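Local coordinates for Nrps/pks (Streptomyces albus, PDB 4OPF), which is a ketosynthase domain of the oxazolomycin assembly line, probably a non-elongating one that passes the acyl chain on without condensation, at residues G65-S70 against L83-T88. Sequence-based numbering, arbitrary orientation.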
ATOM      1  N   GLY A  65      26.324 -11.947  -9.577  1.00 41.89           N
ATOM      2  CA  GLY A  65      27.424 -12.042  -8.610  1.00 44.63           C
ATOM      3  C   GLY A  65      27.534 -10.817  -7.710  1.00 45.69           C
ATOM      4  O   GLY A  65      27.699 -10.916  -6.484  1.00 44.59           O
ATOM      5  N   HIS A  66      27.378  -9.651  -8.319  1.00 46.02           N
ATOM      6  CA  HIS A  66      27.462  -8.409  -7.591  1.00 45.14           C
ATOM      7  C   HIS A  66      26.393  -8.368  -6.549  1.00 42.70           C
ATOM      8  O   HIS A  66      26.589  -7.846  -5.455  1.00 44.03           O
ATOM      9  CB  HIS A  66      27.334  -7.234  -8.525  1.00 49.32           C
ATOM     10  CG  HIS A  66      27.763  -5.942  -7.911  1.00 54.63           C
ATOM     11  ND1 HIS A  66      29.017  -5.406  -8.118  1.00 54.47           N
ATOM     12  CD2 HIS A  66      27.113  -5.088  -7.082  1.00 51.82           C
ATOM     13  CE1 HIS A  66      29.113  -4.266  -7.457  1.00 56.15           C
ATOM     14  NE2 HIS A  66      27.977  -4.055  -6.812  1.00 54.18           N
ATOM     15  N   PHE A  67      25.266  -8.986  -6.841  1.00 37.63           N
ATOM     16  CA  PHE A  67      24.176  -9.039  -5.871  1.00 35.43           C
ATOM     17  C   PHE A  67      24.102 -10.305  -5.055  1.00 35.39           C
ATOM     18  O   PHE A  67      23.041 -10.607  -4.479  1.00 36.26           O
ATOM     19  CB  PHE A  67      22.844  -8.728  -6.612  1.00 35.97           C
ATOM     20  CG  PHE A  67      22.854  -7.371  -7.254  1.00 33.92           C
ATOM     21  CD1 PHE A  67      22.539  -6.265  -6.506  1.00 34.07           C
ATOM     22  CD2 PHE A  67      23.328  -7.191  -8.537  1.00 33.77           C
ATOM     23  CE1 PHE A  67      22.626  -5.004  -7.075  1.00 33.06           C
ATOM     24  CE2 PHE A  67      23.453  -5.945  -9.097  1.00 35.15           C
ATOM     25  CZ  PHE A  67      23.074  -4.837  -8.366  1.00 31.97           C
ATOM     26  N   HIS A  68      25.200 -11.061  -4.978  1.00 36.17           N
ATOM     27  CA  HIS A  68      25.194 -12.299  -4.197  1.00 35.75           C
ATOM     28  C   HIS A  68      24.165 -13.276  -4.645  1.00 33.79           C
ATOM     29  O   HIS A  68      23.571 -14.006  -3.855  1.00 34.79           O
ATOM     30  CB  HIS A  68      25.072 -12.013  -2.675  1.00 39.99           C
ATOM     31  CG  HIS A  68      26.034 -10.969  -2.214  1.00 46.53           C
ATOM     32  ND1 HIS A  68      25.641  -9.843  -1.508  1.00 52.31           N
ATOM     33  CD2 HIS A  68      27.360 -10.819  -2.461  1.00 50.68           C
ATOM     34  CE1 HIS A  68      26.702  -9.082  -1.290  1.00 55.99           C
ATOM     35  NE2 HIS A  68      27.753  -9.645  -1.870  1.00 55.12           N
ATOM     36  N   LEU A  69      24.009 -13.374  -5.956  1.00 34.18           N
ATOM     37  CA  LEU A  69      23.082 -14.324  -6.529  1.00 33.85           C
ATOM     38  C   LEU A  69      23.850 -15.261  -7.429  1.00 33.25           C
ATOM     39  O   LEU A  69      24.776 -14.863  -8.115  1.00 33.40           O
ATOM     40  CB  LEU A  69      22.003 -13.625  -7.363  1.00 34.17           C
ATOM     41  CG  LEU A  69      21.008 -12.735  -6.569  1.00 36.07           C
ATOM     42  CD1 LEU A  69      20.166 -11.892  -7.513  1.00 35.15           C
ATOM     43  CD2 LEU A  69      20.122 -13.574  -5.638  1.00 37.52           C
ATOM     44  N   SER A  70      23.412 -16.494  -7.458  1.00 32.34           N
ATOM     45  CA  SER A  70      23.967 -17.436  -8.401  1.00 34.41           C
ATOM     46  C   SER A  70      23.282 -17.241  -9.769  1.00 34.87           C
ATOM     47  O   SER A  70      22.256 -16.557  -9.855  1.00 34.04           O
ATOM     48  CB  SER A  70      23.746 -18.839  -7.912  1.00 33.46           C
ATOM     49  OG  SER A  70      22.378 -19.135  -7.817  1.00 32.86           O
ATOM     50  N   LEU A  83      16.549  -6.094 -12.659  1.00 25.56           N
ATOM     51  CA  LEU A  83      16.680  -4.745 -13.120  1.00 25.61           C
ATOM     52  C   LEU A  83      16.491  -3.730 -12.003  1.00 24.71           C
ATOM     53  O   LEU A  83      17.183  -2.728 -11.968  1.00 24.41           O
ATOM     54  CB  LEU A  83      15.633  -4.508 -14.194  1.00 27.96           C
ATOM     55  CG  LEU A  83      15.607  -3.188 -14.923  1.00 29.58           C
ATOM     56  CD1 LEU A  83      16.925  -2.902 -15.552  1.00 30.92           C
ATOM     57  CD2 LEU A  83      14.504  -3.198 -15.987  1.00 31.16           C
ATOM     58  N   LEU A  84      15.518  -3.952 -11.131  1.00 23.91           N
ATOM     59  CA  LEU A  84      15.312  -3.084  -9.974  1.00 24.06           C
ATOM     60  C   LEU A  84      16.517  -3.067  -9.038  1.00 24.63           C
ATOM     61  O   LEU A  84      16.834  -2.036  -8.446  1.00 24.38           O
ATOM     62  CB  LEU A  84      14.117  -3.533  -9.157  1.00 24.52           C
ATOM     63  CG  LEU A  84      12.800  -3.004  -9.646  1.00 27.87           C
ATOM     64  CD1 LEU A  84      11.733  -3.631  -8.755  1.00 27.94           C
ATOM     65  CD2 LEU A  84      12.706  -1.471  -9.545  1.00 28.39           C
ATOM     66  N   LEU A  85      17.155  -4.221  -8.844  1.00 24.28           N
ATOM     67  CA  LEU A  85      18.368  -4.260  -8.016  1.00 26.53           C
ATOM     68  C   LEU A  85      19.473  -3.319  -8.569  1.00 26.07           C
ATOM     69  O   LEU A  85      20.067  -2.540  -7.821  1.00 23.76           O
ATOM     70  CB  LEU A  85      18.927  -5.698  -7.916  1.00 26.85           C
ATOM     71  CG  LEU A  85      18.129  -6.599  -6.965  1.00 27.86           C
ATOM     72  CD1 LEU A  85      18.527  -8.046  -7.167  1.00 30.30           C
ATOM     73  CD2 LEU A  85      18.435  -6.212  -5.528  1.00 29.68           C
ATOM     74  N   GLU A  86      19.706  -3.397  -9.866  1.00 25.99           N
ATOM     75  CA  GLU A  86      20.683  -2.509 -10.522  1.00 28.62           C
ATOM     76  C   GLU A  86      20.274  -1.076 -10.377  1.00 26.34           C
ATOM     77  O   GLU A  86      21.086  -0.234 -10.006  1.00 26.13           O
ATOM     78  CB  GLU A  86      20.834  -2.737 -12.034  1.00 30.80           C
ATOM     79  CG  GLU A  86      21.572  -3.937 -12.445  1.00 36.88           C
ATOM     80  CD  GLU A  86      21.900  -3.988 -13.950  1.00 39.06           C
ATOM     81  OE1 GLU A  86      21.543  -3.066 -14.749  1.00 40.97           O
ATOM     82  OE2 GLU A  86      22.530  -5.003 -14.345  1.00 43.37           O
ATOM     83  N   GLU A  87      19.055  -0.779 -10.755  1.00 25.43           N
ATOM     84  CA  GLU A  87      18.653   0.629 -10.744  1.00 27.14           C
ATOM     85  C   GLU A  87      18.576   1.211  -9.348  1.00 25.37           C
ATOM     86  O   GLU A  87      18.785   2.397  -9.180  1.00 25.14           O
ATOM     87  CB  GLU A  87      17.342   0.836 -11.437  1.00 28.60           C
ATOM     88  CG  GLU A  87      17.461   0.635 -12.919  1.00 34.12           C
ATOM     89  CD  GLU A  87      18.411   1.652 -13.581  1.00 36.64           C
ATOM     90  OE1 GLU A  87      18.482   2.869 -13.202  1.00 39.61           O
ATOM     91  OE2 GLU A  87      19.098   1.202 -14.489  1.00 38.48           O
ATOM     92  N   THR A  88      18.224   0.406  -8.345  1.00 24.06           N
ATOM     93  CA  THR A  88      18.227   0.907  -6.967  1.00 22.52           C
ATOM     94  C   THR A  88      19.672   1.202  -6.570  1.00 22.82           C
ATOM     95  O   THR A  88      19.926   2.259  -5.994  1.00 22.55           O
ATOM     96  CB  THR A  88      17.550  -0.068  -6.014  1.00 23.15           C
ATOM     97  OG1 THR A  88      16.190  -0.263  -6.443  1.00 21.45           O
ATOM     98  CG2 THR A  88      17.635   0.429  -4.570  1.00 23.15           C
TER
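F67 lays one face of its ring against L85, whose CB lies 4.1 Å from the ring centroid and 21° off the ring normal, a CH-pi contact displaced toward the rim. An aromatic suits this place because its face can receive that CB. The ring also nears helix backbone: CE1 comes within 3.6 Å of L85 O, and CZ lies 4.0 Å from E86 N. With CG anti to its own carbonyl carbon (chi1 -60°), F67 carries the ring out of the loop toward helix 79-95. L69 adds a lighter touch, its CD1 meeting L85 CD1 tip to tip at 4.2 Å; branched leucines give each side a methyl to offer.

On its opposite face the F67 ring has H66 CD2 near the rim, while L89 and the ring of H146 also pack on F67, and L143 of helix 138-147 touches L85. The loop turns through a hydrogen bond from H68 N to G65 O (2.9 Å), and S70 OG hydrogen-bonds to D73 N, capping helix 71-76. The side chain of E86 meets F67 through its aliphatic CG, 4.3 Å from F67 CE2, while its OE1 makes salt bridges to R17 and R428. Were F67 replaced by an alanine, L85 CB would probably lose its aromatic partner and a gap would open between loop and helix. No hydrogen bond joins the segments, so the loop before helix 71-76 sits against helix 79-95 mainly through apolar and CH-pi packing.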